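Local atomic coordinates of ATP phosphoribosyltransferase regulatory subunit (Bacillus halodurans, PDB entry 3OD1), a protein that is probably required, together with HisG, for the first step of histidine biosynthesis and may allow histidine to feedback-regulate ATP phosphoribosyltransferase. Residues T50-E55 with I89-A94; V60-D65 with M275-G280; P103-Y108 with D142-A147; R299-L304 with P310-G315. All blocks are in the same frame, centred on the assembly; numbering follows the deposited sequence.

Contact 1: residues T50-E55 with I89-A94; sequences TLEYYE and IARLVA
R91 brings one edge of its guanidinium up against the carboxylate of E52, its NE and NH2 each facing one oxygen in a side-on, two-point salt bridge. The bridge links strand 51-53, an outer strand of the small antiparallel sheet in this class II synthetase-like fold, to helix 86-94. The two side chains approach from opposite directions across backbones that stay well apart, with the CA atoms of E52 and R91 10.1 Å from each other. R91 leaves the helix stretched out and then bends at chi3 (51°), which turns the NE edge toward the glutamate. E52 bends too, at chi2, and its carboxylate ends up 32° from the guanidinium plane. The twist falls unevenly on the two bonds: E52 OE1 is tilted from the guanidinium plane and accepts from R91 NE at 2.9 Å, whereas OE2 lies in the plane. Both residues are buried, and the bridge pairs their charges inside the protein. R91 has a second acid partner, D18 of the second subunit, which pairs with NH1, so the arginine also belongs to the subunit interface. From R91 NH2 to E52 OE2, which accepts through its syn lone pair, the bond is 2.8 Å long and nearly straight at 176°.

Contact 2: residues V60-D65 with M275-G280; sequences VSAILD and MSYYTG
A single methyl group set over an aromatic ring carries this contact: CB of A62 lies above the centre of one face of the Y277 ring in a CH-pi arrangement, although the modelled approach is doubtfully close. Y277 belongs to the sequence MSYYTG, which matches in position, and probably corresponds to, the histidine A motif of histidyl-tRNA synthetases, so the alanine covers one face of a likely motif tyrosine. With CG anti to the backbone N (chi1 178°), the ring is carried out from its own loop toward the 60-65 turn. The carbonyl O of V60 comes up at the ring's edge, 3.9 Å from Y277 CE1. Beyond the ring, a water joins the same two residues a second time. It accepts from A62 N at 3.1 Å and is hydrogen-bonded to Y277 OH at 2.7 Å, and so links the phenol OH to the backbone N of the residue whose CB lies over the ring.

The alanine is presented by an ST turn, in which S61 OG accepts from I63 N at 3.0 Å; S61 OG is also hydrogen-bonded to D84. Within the other loop, Y277 CD2 lies 3.6 Å above the centre of the Y278 ring.

The 60-65 loop runs from helix 54-60 toward strand 69-72. The loop 275-280 leads into strand 281-286. Short helix 303-306 touches both sides, as L303 packs on V60 and Y277, while helix 182-193 meets L64 and selenomethionine M275 through Y193.

Contact 3: residues P103-Y108 with D142-A147; sequences PLRLAY and DGEVIA
The first strand of the class II motif 2 hairpin, 104-113, sends R105 out to meet E144 on helix 139-155. The guanidinium presents its NE and NH2 side-on to the carboxylate, one nitrogen to each oxygen. R105 NE donates to E144 OE2 at 2.9 Å, and R105 NH2 donates to E144 OE1 at 2.8 Å. Each oxygen accepts through its syn lone pair, and both N-H groups point almost straight at their acceptors (177° and 176°). The planes of the two groups differ by just 2°, so the pair forms a nearly flat, eight-membered hydrogen-bonded ring.

Reach comes from both sides. R105 is extended from CG to NE, and E144 is likewise drawn out beyond CG, which lets the charged ends meet although the nearest CA atoms of the segments, those of R105 and V145, are 10.1 Å apart.

Strand 104-113 pairs with strand 125-134 in the large mixed sheet of the catalytic-type domain, and L133 of that neighbour touches both R105 and E144. Helix 139-155 packs on this sheet, V145 and I146 also reaching F283 of strand 281-286. L104 and L106 instead meet helix 86-94.

The buried ion pair has further polar partners. E144 OE2 is hydrogen-bonded to Y43 OH as well as to the arginine, which gives that oxygen two bonds. R105 NH1 donates to Q368 OE1 of the second subunit, from the C-terminal domain of that chain, and V366 and L367 of the same neighbouring strand pack against R105 and E144 respectively.

Contact 4: residues R299-L304 with P310-G315; sequences RYDELL and PAQATG
One face of the Y300 ring carries the methyl of A313, whose CB lies 3.4 Å above the ring plane and toward its rim, while G315 N and L303 CB lie at the ring's edge. The R299 guanidinium is covered on one face by T314 CG2, again off-centre, at 3.7 Å from the plane; D301 OD1 sits at its edge. R299, Y300 and D301 belong to the GGRYDEL sequence, the probable counterpart of the histidine B motif of histidyl-tRNA synthetases, and here they line up beside strand 313-319, which begins class II motif 3.

Two backbone groups of A313 are used. Its O accepts from Y300 N at 2.9 Å, and its N donates to D301 OD1 at 3.0 Å, meeting that oxygen on the anti side and 31° out of the carboxylate plane. Nearer the loop, CB of L304 packs on CB of A311 at 4.3 Å. A water accepting from A311 N lies 2.8 Å from D301 O.

R299 also forms a salt bridge through NE to D142 and donates from NH2 to D136 O, and Y300 OH is hydrogen-bonded to E132. R299 NH1 lies 3.5 Å from D301 OD1 in a second salt bridge, so the buried arginine charge is probably balanced by two acids, one of which is itself oriented by the A313 amide.

How the contacts relate
From the N terminus, 50-55 opens first and 60-65 follows before 89-94 closes contact 1, so contacts 1 and 2 cross; they are probably hydrogen-bonded through Y54 OH and D65 OD1. Contact 1's loop holds strands 69-72 and 78-81, the rest of the small sheet. Contact 3 runs from the first strand of the motif 2 hairpin to the helix that follows its second strand, nested within the long loop that 275-280 closes to complete contact 2. Contact 4 comes last, in series, joining two segments only five residues apart. Helix 86-94 packs between strand 104-113 and residues L303 and L304, linking contacts 1, 3 and 4. T279 probably hydrogen-bonds to R299 and D301 of contact 4, and helix 139-155 of contact 3 packs V145 against T314.

Contact 1: residues T50-E55 with I89-A94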
loop_
_atom_site.group_PDB
_atom_site.type_symbol
_atom_site.label_atom_id
_atom_site.label_comp_id
_atom_site.label_asym_id
_atom_site.label_seq_id
_atom_site.Cartn_x
_atom_site.Cartn_y
_atom_site.Cartn_z
ATOM N N THR B 50 -2.005 7.851 -6.460
ATOM C CA THR B 50 -2.205 6.795 -7.424
ATOM C C THR B 50 -2.294 7.371 -8.842
ATOM O O THR B 50 -1.907 6.726 -9.805
ATOM C CB THR B 50 -3.475 6.008 -7.079
ATOM O OG1 THR B 50 -3.297 5.386 -5.801
ATOM C CG2 THR B 50 -3.748 4.941 -8.134
ATOM N N LEU B 51 -2.794 8.598 -8.955
ATOM C CA LEU B 51 -2.992 9.226 -10.259
ATOM C C LEU B 51 -2.064 10.418 -10.454
ATOM O O LEU B 51 -1.961 11.281 -9.577
ATOM C CB LEU B 51 -4.438 9.713 -10.385
ATOM C CG LEU B 51 -5.499 8.610 -10.474
ATOM C CD1 LEU B 51 -6.881 9.163 -10.144
ATOM C CD2 LEU B 51 -5.488 7.992 -11.855
ATOM N N GLU B 52 -1.396 10.459 -11.601
ATOM C CA GLU B 52 -0.619 11.631 -12.003
ATOM C C GLU B 52 -1.137 12.079 -13.368
ATOM O O GLU B 52 -1.802 11.308 -14.072
ATOM C CB GLU B 52 0.884 11.307 -12.079
ATOM C CG GLU B 52 1.507 10.775 -10.783
ATOM C CD GLU B 52 2.041 11.872 -9.870
ATOM O OE1 GLU B 52 1.880 13.063 -10.198
ATOM O OE2 GLU B 52 2.623 11.542 -8.822
ATOM N N TYR B 53 -0.869 13.330 -13.739
ATOM C CA TYR B 53 -1.180 13.791 -15.091
ATOM C C TYR B 53 -0.307 13.093 -16.113
ATOM O O TYR B 53 0.890 12.909 -15.903
ATOM C CB TYR B 53 -0.961 15.299 -15.227
ATOM C CG TYR B 53 -2.062 16.128 -14.635
ATOM C CD1 TYR B 53 -3.342 16.109 -15.170
ATOM C CD2 TYR B 53 -1.819 16.944 -13.530
ATOM C CE1 TYR B 53 -4.358 16.888 -14.609
ATOM C CE2 TYR B 53 -2.810 17.716 -12.975
ATOM C CZ TYR B 53 -4.076 17.686 -13.513
ATOM O OH TYR B 53 -5.049 18.469 -12.941
ATOM N N TYR B 54 -0.905 12.712 -17.233
ATOM C CA TYR B 54 -0.145 12.114 -18.322
ATOM C C TYR B 54 0.864 13.092 -18.932
ATOM O O TYR B 54 2.029 12.746 -19.154
ATOM C CB TYR B 54 -1.098 11.621 -19.405
ATOM C CG TYR B 54 -0.423 11.293 -20.709
ATOM C CD1 TYR B 54 0.474 10.239 -20.806
ATOM C CD2 TYR B 54 -0.694 12.029 -21.853
ATOM C CE1 TYR B 54 1.085 9.932 -22.008
ATOM C CE2 TYR B 54 -0.089 11.730 -23.055
ATOM C CZ TYR B 54 0.801 10.687 -23.128
ATOM O OH TYR B 54 1.402 10.392 -24.327
ATOM N N GLU B 55 0.408 14.313 -19.198
ATOM C CA GLU B 55 1.213 15.272 -19.953
ATOM C C GLU B 55 2.461 15.723 -19.200
ATOM O O GLU B 55 3.405 16.203 -19.804
ATOM C CB GLU B 55 0.370 16.482 -20.372
ATOM C CG GLU B 55 -0.676 16.167 -21.431
ATOM C CD GLU B 55 -0.076 15.638 -22.734
ATOM O OE1 GLU B 55 1.160 15.733 -22.921
ATOM O OE2 GLU B 55 -0.849 15.127 -23.576
ATOM N N ILE B 89 8.545 11.061 -7.473
ATOM C CA ILE B 89 9.446 11.583 -6.451
ATOM C C ILE B 89 10.159 12.852 -6.955
ATOM O O ILE B 89 10.373 13.790 -6.198
ATOM C CB ILE B 89 10.431 10.513 -5.947
ATOM C CG1 ILE B 89 9.693 9.551 -5.003
ATOM C CG2 ILE B 89 11.618 11.166 -5.240
ATOM C CD1 ILE B 89 10.492 8.344 -4.608
ATOM N N ALA B 90 10.488 12.890 -8.241
ATOM C CA ALA B 90 11.098 14.091 -8.810
ATOM C C ALA B 90 10.146 15.284 -8.677
ATOM O O ALA B 90 10.564 16.387 -8.304
ATOM C CB ALA B 90 11.488 13.866 -10.266
ATOM N N ARG B 91 8.867 15.059 -8.973
ATOM C CA ARG B 91 7.856 16.105 -8.802
ATOM C C ARG B 91 7.809 16.580 -7.354
ATOM O O ARG B 91 7.764 17.777 -7.075
ATOM C CB ARG B 91 6.457 15.633 -9.238
ATOM C CG ARG B 91 5.361 16.724 -9.056
ATOM C CD ARG B 91 3.946 16.243 -9.431
ATOM N NE ARG B 91 3.594 14.976 -8.782
ATOM C CZ ARG B 91 3.539 14.782 -7.467
ATOM N NH1 ARG B 91 3.799 15.777 -6.628
ATOM N NH2 ARG B 91 3.231 13.579 -6.985
ATOM N N LEU B 92 7.816 15.625 -6.435
ATOM C CA LEU B 92 7.709 15.921 -5.013
ATOM C C LEU B 92 8.887 16.782 -4.597
ATOM O O LEU B 92 8.721 17.812 -3.936
ATOM C CB LEU B 92 7.705 14.604 -4.237
ATOM C CG LEU B 92 7.001 14.485 -2.892
ATOM C CD1 LEU B 92 7.215 13.093 -2.345
ATOM C CD2 LEU B 92 7.546 15.513 -1.933
ATOM N N VAL B 93 10.079 16.356 -5.006
ATOM C CA VAL B 93 11.328 17.034 -4.684
ATOM C C VAL B 93 11.375 18.480 -5.170
ATOM O O VAL B 93 11.872 19.348 -4.454
ATOM C CB VAL B 93 12.546 16.265 -5.248
ATOM C CG1 VAL B 93 13.829 17.088 -5.103
ATOM C CG2 VAL B 93 12.683 14.923 -4.541
ATOM N N ALA B 94 10.871 18.734 -6.378
ATOM C CA ALA B 94 10.926 20.076 -6.954
ATOM C C ALA B 94 9.800 20.981 -6.457
ATOM O O ALA B 94 9.783 22.161 -6.776
ATOM C CB ALA B 94 10.907 20.017 -8.472
#

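Contact 2: residues V60-D65 with M275-G280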
loop_
_atom_site.group_PDB
_atom_site.type_symbol
_atom_site.label_atom_id
_atom_site.label_comp_id
_atom_site.label_asym_id
_atom_site.label_seq_id
_atom_site.Cartn_x
_atom_site.Cartn_y
_atom_site.Cartn_z
ATOM N N VAL B 60 7.414 12.053 -18.767
ATOM C CA VAL B 60 8.832 12.065 -18.384
ATOM C C VAL B 60 9.248 10.779 -17.676
ATOM O O VAL B 60 10.409 10.603 -17.315
ATOM C CB VAL B 60 9.197 13.297 -17.528
ATOM C CG1 VAL B 60 8.933 14.566 -18.316
ATOM C CG2 VAL B 60 8.412 13.297 -16.218
ATOM N N SER B 61 8.291 9.882 -17.479
ATOM C CA SER B 61 8.572 8.567 -16.909
ATOM C C SER B 61 9.486 7.749 -17.823
ATOM O O SER B 61 9.472 7.923 -19.050
ATOM C CB SER B 61 7.263 7.803 -16.686
ATOM O OG SER B 61 7.520 6.459 -16.332
ATOM N N ALA B 62 10.269 6.855 -17.224
ATOM C CA ALA B 62 11.113 5.939 -17.990
ATOM C C ALA B 62 10.280 4.878 -18.708
ATOM O O ALA B 62 10.738 4.255 -19.661
ATOM C CB ALA B 62 12.138 5.267 -17.079
ATOM N N ILE B 63 9.057 4.674 -18.232
ATOM C CA ILE B 63 8.137 3.700 -18.815
ATOM C C ILE B 63 7.657 4.184 -20.175
ATOM O O ILE B 63 7.250 5.335 -20.319
ATOM C CB ILE B 63 6.929 3.457 -17.876
ATOM C CG1 ILE B 63 7.440 3.164 -16.468
ATOM C CG2 ILE B 63 6.078 2.299 -18.376
ATOM C CD1 ILE B 63 8.513 2.090 -16.420
ATOM N N LEU B 64 7.723 3.307 -21.173
ATOM C CA LEU B 64 7.395 3.690 -22.549
ATOM C C LEU B 64 5.932 4.047 -22.656
ATOM O O LEU B 64 5.095 3.477 -21.958
ATOM C CB LEU B 64 7.723 2.553 -23.519
ATOM C CG LEU B 64 9.112 2.581 -24.159
ATOM C CD1 LEU B 64 10.108 3.348 -23.296
ATOM C CD2 LEU B 64 9.588 1.169 -24.454
ATOM N N ASP B 65 5.623 4.993 -23.529
ATOM C CA ASP B 65 4.268 5.500 -23.651
ATOM C C ASP B 65 3.232 4.383 -23.836
ATOM O O ASP B 65 2.149 4.424 -23.257
ATOM C CB ASP B 65 4.190 6.496 -24.803
ATOM C CG ASP B 65 2.907 7.291 -24.793
ATOM O OD1 ASP B 65 2.837 8.326 -24.090
ATOM O OD2 ASP B 65 1.963 6.878 -25.495
HETATM N N MSE B 275 16.586 3.514 -24.020
HETATM C CA MSE B 275 17.220 4.209 -25.137
HETATM C C MSE B 275 17.745 5.605 -24.784
HETATM O O MSE B 275 18.667 6.097 -25.442
HETATM C CB MSE B 275 16.295 4.256 -26.362
HETATM C CG MSE B 275 15.985 2.882 -26.958
HETATM SE SE MSE B 275 17.567 2.029 -27.732
HETATM C CE MSE B 275 17.808 3.200 -29.292
ATOM N N SER B 276 17.191 6.246 -23.755
ATOM C CA SER B 276 17.591 7.635 -23.464
ATOM C C SER B 276 17.600 8.039 -21.984
ATOM O O SER B 276 18.336 8.932 -21.572
ATOM C CB SER B 276 16.679 8.601 -24.215
ATOM O OG SER B 276 15.316 8.313 -23.932
ATOM N N TYR B 277 16.776 7.384 -21.194
ATOM C CA TYR B 277 16.479 7.838 -19.837
ATOM C C TYR B 277 17.685 7.853 -18.894
ATOM O O TYR B 277 17.911 8.834 -18.190
ATOM C CB TYR B 277 15.377 6.951 -19.281
ATOM C CG TYR B 277 14.942 7.219 -17.873
ATOM C CD1 TYR B 277 13.904 8.117 -17.608
ATOM C CD2 TYR B 277 15.501 6.518 -16.806
ATOM C CE1 TYR B 277 13.465 8.340 -16.321
ATOM C CE2 TYR B 277 15.064 6.737 -15.504
ATOM C CZ TYR B 277 14.041 7.651 -15.274
ATOM O OH TYR B 277 13.585 7.882 -13.989
ATOM N N TYR B 278 18.453 6.770 -18.877
ATOM C CA TYR B 278 19.642 6.702 -18.028
ATOM C C TYR B 278 20.819 7.381 -18.703
ATOM O O TYR B 278 20.978 7.296 -19.921
ATOM C CB TYR B 278 19.988 5.257 -17.674
ATOM C CG TYR B 278 18.902 4.551 -16.904
ATOM C CD1 TYR B 278 18.795 4.693 -15.531
ATOM C CD2 TYR B 278 17.979 3.734 -17.560
ATOM C CE1 TYR B 278 17.780 4.038 -14.818
ATOM C CE2 TYR B 278 16.975 3.078 -16.866
ATOM C CZ TYR B 278 16.878 3.232 -15.501
ATOM O OH TYR B 278 15.870 2.570 -14.829
ATOM N N THR B 279 21.649 8.035 -17.897
ATOM C CA THR B 279 22.724 8.883 -18.400
ATOM C C THR B 279 24.126 8.344 -18.096
ATOM O O THR B 279 25.123 8.837 -18.621
ATOM C CB THR B 279 22.602 10.300 -17.801
ATOM O OG1 THR B 279 22.579 10.216 -16.366
ATOM C CG2 THR B 279 21.314 10.953 -18.275
ATOM N N GLY B 280 24.218 7.340 -17.241
ATOM C CA GLY B 280 25.526 6.894 -16.799
ATOM C C GLY B 280 25.568 5.464 -16.319
ATOM O O GLY B 280 25.173 4.554 -17.041
HETATM O O HOH W 1 10.985 7.417 -14.279
#

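Contact 3: residues P103-Y108 with D142-A147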
loop_
_atom_site.group_PDB
_atom_site.type_symbol
_atom_site.label_atom_id
_atom_site.label_comp_id
_atom_site.label_asym_id
_atom_site.label_seq_id
_atom_site.Cartn_x
_atom_site.Cartn_y
_atom_site.Cartn_z
ATOM N N PRO B 103 21.827 16.727 -0.513
ATOM C CA PRO B 103 21.154 15.606 -1.180
ATOM C C PRO B 103 19.953 15.072 -0.401
ATOM O O PRO B 103 19.919 15.123 0.833
ATOM C CB PRO B 103 22.241 14.523 -1.233
ATOM C CG PRO B 103 23.481 15.134 -0.645
ATOM C CD PRO B 103 23.029 16.272 0.199
ATOM N N LEU B 104 18.981 14.544 -1.132
ATOM C CA LEU B 104 17.816 13.919 -0.531
ATOM C C LEU B 104 17.848 12.413 -0.737
ATOM O O LEU B 104 18.211 11.920 -1.815
ATOM C CB LEU B 104 16.546 14.494 -1.140
ATOM C CG LEU B 104 16.223 15.909 -0.671
ATOM C CD1 LEU B 104 15.275 16.589 -1.647
ATOM C CD2 LEU B 104 15.636 15.849 0.737
ATOM N N ARG B 105 17.482 11.693 0.315
ATOM C CA ARG B 105 17.437 10.240 0.297
ATOM C C ARG B 105 16.016 9.816 0.635
ATOM O O ARG B 105 15.563 9.930 1.783
ATOM C CB ARG B 105 18.434 9.662 1.300
ATOM C CG ARG B 105 19.887 9.755 0.827
ATOM C CD ARG B 105 20.860 9.375 1.905
ATOM N NE ARG B 105 22.198 9.233 1.354
ATOM C CZ ARG B 105 23.038 10.246 1.166
ATOM N NH1 ARG B 105 22.677 11.485 1.485
ATOM N NH2 ARG B 105 24.234 10.018 0.639
ATOM N N LEU B 106 15.308 9.350 -0.381
ATOM C CA LEU B 106 13.901 9.040 -0.247
ATOM C C LEU B 106 13.668 7.607 -0.681
ATOM O O LEU B 106 14.452 7.052 -1.462
ATOM C CB LEU B 106 13.073 10.018 -1.077
ATOM C CG LEU B 106 13.156 11.488 -0.644
ATOM C CD1 LEU B 106 12.603 12.406 -1.711
ATOM C CD2 LEU B 106 12.406 11.728 0.651
ATOM N N ALA B 107 12.593 7.012 -0.171
ATOM C CA ALA B 107 12.308 5.596 -0.399
ATOM C C ALA B 107 10.815 5.392 -0.574
ATOM O O ALA B 107 10.013 6.265 -0.223
ATOM C CB ALA B 107 12.806 4.717 0.781
ATOM N N TYR B 108 10.434 4.244 -1.126
ATOM C CA TYR B 108 9.018 3.965 -1.331
ATOM C C TYR B 108 8.769 2.468 -1.329
ATOM O O TYR B 108 9.681 1.680 -1.540
ATOM C CB TYR B 108 8.550 4.552 -2.665
ATOM C CG TYR B 108 9.325 3.995 -3.841
ATOM C CD1 TYR B 108 10.508 4.587 -4.259
ATOM C CD2 TYR B 108 8.891 2.852 -4.511
ATOM C CE1 TYR B 108 11.238 4.075 -5.341
ATOM C CE2 TYR B 108 9.613 2.324 -5.588
ATOM C CZ TYR B 108 10.783 2.943 -6.003
ATOM O OH TYR B 108 11.504 2.416 -7.064
ATOM N N ASP B 142 27.063 6.601 -6.190
ATOM C CA ASP B 142 26.917 5.441 -7.082
ATOM C C ASP B 142 27.071 4.128 -6.300
ATOM O O ASP B 142 26.236 3.233 -6.391
ATOM C CB ASP B 142 27.972 5.474 -8.190
ATOM C CG ASP B 142 27.675 6.505 -9.272
ATOM O OD1 ASP B 142 26.550 7.041 -9.323
ATOM O OD2 ASP B 142 28.584 6.757 -10.090
ATOM N N GLY B 143 28.154 4.023 -5.536
ATOM C CA GLY B 143 28.420 2.828 -4.745
ATOM C C GLY B 143 27.408 2.612 -3.640
ATOM O O GLY B 143 27.022 1.476 -3.354
ATOM N N GLU B 144 26.967 3.703 -3.017
ATOM C CA GLU B 144 25.977 3.617 -1.939
ATOM C C GLU B 144 24.672 2.938 -2.365
ATOM O O GLU B 144 24.211 2.023 -1.696
ATOM C CB GLU B 144 25.672 4.998 -1.350
ATOM C CG GLU B 144 24.583 4.984 -0.257
ATOM C CD GLU B 144 24.164 6.386 0.184
ATOM O OE1 GLU B 144 24.964 7.339 0.031
ATOM O OE2 GLU B 144 23.021 6.545 0.662
ATOM N N VAL B 145 24.059 3.382 -3.457
ATOM C CA VAL B 145 22.775 2.782 -3.830
ATOM C C VAL B 145 22.917 1.307 -4.213
ATOM O O VAL B 145 22.011 0.521 -3.975
ATOM C CB VAL B 145 22.030 3.568 -4.943
ATOM C CG1 VAL B 145 21.733 4.994 -4.480
ATOM C CG2 VAL B 145 22.830 3.566 -6.232
ATOM N N ILE B 146 24.047 0.926 -4.801
ATOM C CA ILE B 146 24.245 -0.474 -5.167
ATOM C C ILE B 146 24.503 -1.311 -3.917
ATOM O O ILE B 146 23.926 -2.386 -3.759
ATOM C CB ILE B 146 25.399 -0.651 -6.185
ATOM C CG1 ILE B 146 25.011 -0.041 -7.547
ATOM C CG2 ILE B 146 25.751 -2.117 -6.323
ATOM C CD1 ILE B 146 26.161 -0.019 -8.576
ATOM N N ALA B 147 25.352 -0.795 -3.027
ATOM C CA ALA B 147 25.666 -1.454 -1.764
ATOM C C ALA B 147 24.442 -1.599 -0.865
ATOM O O ALA B 147 24.290 -2.605 -0.180
ATOM C CB ALA B 147 26.792 -0.711 -1.037
#

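Contact 4: residues R299-L304 with P310-G315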
loop_
_atom_site.group_PDB
_atom_site.type_symbol
_atom_site.label_atom_id
_atom_site.label_comp_id
_atom_site.label_asym_id
_atom_site.label_seq_id
_atom_site.Cartn_x
_atom_site.Cartn_y
_atom_site.Cartn_z
ATOM N N ARG B 299 21.958 5.975 -12.832
ATOM C CA ARG B 299 21.904 7.437 -12.933
ATOM C C ARG B 299 20.911 7.939 -13.955
ATOM O O ARG B 299 20.877 7.465 -15.082
ATOM C CB ARG B 299 23.269 7.996 -13.306
ATOM C CG ARG B 299 24.286 7.865 -12.234
ATOM C CD ARG B 299 24.664 9.219 -11.711
ATOM N NE ARG B 299 25.231 9.079 -10.379
ATOM C CZ ARG B 299 24.889 9.825 -9.341
ATOM N NH1 ARG B 299 23.979 10.783 -9.486
ATOM N NH2 ARG B 299 25.468 9.619 -8.163
ATOM N N TYR B 300 20.129 8.937 -13.560
ATOM C CA TYR B 300 19.195 9.584 -14.472
ATOM C C TYR B 300 19.297 11.113 -14.297
ATOM O O TYR B 300 18.381 11.755 -13.793
ATOM C CB TYR B 300 17.770 9.050 -14.226
ATOM C CG TYR B 300 17.294 9.144 -12.778
ATOM C CD1 TYR B 300 16.494 10.200 -12.373
ATOM C CD2 TYR B 300 17.644 8.182 -11.826
ATOM C CE1 TYR B 300 16.050 10.320 -11.070
ATOM C CE2 TYR B 300 17.198 8.294 -10.496
ATOM C CZ TYR B 300 16.396 9.380 -10.139
ATOM O OH TYR B 300 15.924 9.552 -8.851
ATOM N N ASP B 301 20.427 11.678 -14.728
ATOM C CA ASP B 301 20.832 13.033 -14.337
ATOM C C ASP B 301 20.070 14.186 -14.998
ATOM O O ASP B 301 20.315 15.341 -14.665
ATOM C CB ASP B 301 22.336 13.250 -14.578
ATOM C CG ASP B 301 23.213 12.543 -13.550
ATOM O OD1 ASP B 301 22.684 11.985 -12.558
ATOM O OD2 ASP B 301 24.448 12.549 -13.739
ATOM N N GLU B 302 19.161 13.886 -15.921
ATOM C CA GLU B 302 18.420 14.946 -16.613
ATOM C C GLU B 302 16.936 15.031 -16.218
ATOM O O GLU B 302 16.215 15.929 -16.654
ATOM C CB GLU B 302 18.563 14.796 -18.131
ATOM C CG GLU B 302 20.008 14.913 -18.612
ATOM C CD GLU B 302 20.669 16.200 -18.127
ATOM O OE1 GLU B 302 19.973 17.239 -18.028
ATOM O OE2 GLU B 302 21.883 16.172 -17.834
ATOM N N LEU B 303 16.470 14.120 -15.380
ATOM C CA LEU B 303 15.051 14.148 -15.014
ATOM C C LEU B 303 14.674 15.361 -14.164
ATOM O O LEU B 303 13.703 16.052 -14.469
ATOM C CB LEU B 303 14.631 12.866 -14.301
ATOM C CG LEU B 303 13.148 12.754 -13.924
ATOM C CD1 LEU B 303 12.258 12.730 -15.169
ATOM C CD2 LEU B 303 12.916 11.507 -13.091
ATOM N N LEU B 304 15.428 15.622 -13.097
ATOM C CA LEU B 304 15.052 16.700 -12.179
ATOM C C LEU B 304 14.971 18.056 -12.877
ATOM O O LEU B 304 14.203 18.932 -12.455
ATOM C CB LEU B 304 15.979 16.761 -10.956
ATOM C CG LEU B 304 15.554 15.920 -9.739
ATOM C CD1 LEU B 304 14.247 16.431 -9.136
ATOM C CD2 LEU B 304 15.421 14.448 -10.104
ATOM N N PRO B 310 17.121 21.191 -11.335
ATOM C CA PRO B 310 18.159 20.310 -11.887
ATOM C C PRO B 310 18.988 19.687 -10.783
ATOM O O PRO B 310 19.378 20.376 -9.834
ATOM C CB PRO B 310 19.038 21.264 -12.705
ATOM C CG PRO B 310 18.147 22.403 -13.054
ATOM C CD PRO B 310 17.182 22.551 -11.903
ATOM N N ALA B 311 19.251 18.392 -10.911
ATOM C CA ALA B 311 20.165 17.703 -10.011
ATOM C C ALA B 311 20.581 16.394 -10.641
ATOM O O ALA B 311 19.861 15.848 -11.469
ATOM C CB ALA B 311 19.507 17.444 -8.670
ATOM N N GLN B 312 21.763 15.916 -10.265
ATOM C CA GLN B 312 22.161 14.555 -10.569
ATOM C C GLN B 312 21.325 13.658 -9.664
ATOM O O GLN B 312 20.865 14.088 -8.605
ATOM C CB GLN B 312 23.665 14.363 -10.312
ATOM C CG GLN B 312 24.528 15.438 -10.959
ATOM C CD GLN B 312 26.006 15.281 -10.633
ATOM O OE1 GLN B 312 26.688 14.425 -11.200
ATOM N NE2 GLN B 312 26.507 16.109 -9.713
ATOM N N ALA B 313 21.075 12.428 -10.100
ATOM C CA ALA B 313 20.238 11.521 -9.321
ATOM C C ALA B 313 20.507 10.076 -9.699
ATOM O O ALA B 313 20.820 9.765 -10.854
ATOM C CB ALA B 313 18.755 11.855 -9.489
ATOM N N THR B 314 20.442 9.203 -8.704
ATOM C CA THR B 314 20.496 7.776 -8.971
ATOM C C THR B 314 19.566 7.055 -8.015
ATOM O O THR B 314 18.900 7.695 -7.206
ATOM C CB THR B 314 21.937 7.216 -8.918
ATOM O OG1 THR B 314 21.914 5.829 -9.269
ATOM C CG2 THR B 314 22.553 7.388 -7.529
ATOM N N GLY B 315 19.503 5.729 -8.115
ATOM C CA GLY B 315 18.654 4.955 -7.232
ATOM C C GLY B 315 18.411 3.566 -7.784
ATOM O O GLY B 315 19.066 3.161 -8.736
HETATM O O HOH W 2 17.902 14.227 -12.554
HETATM O O HOH W 3 18.582 17.341 -13.646
#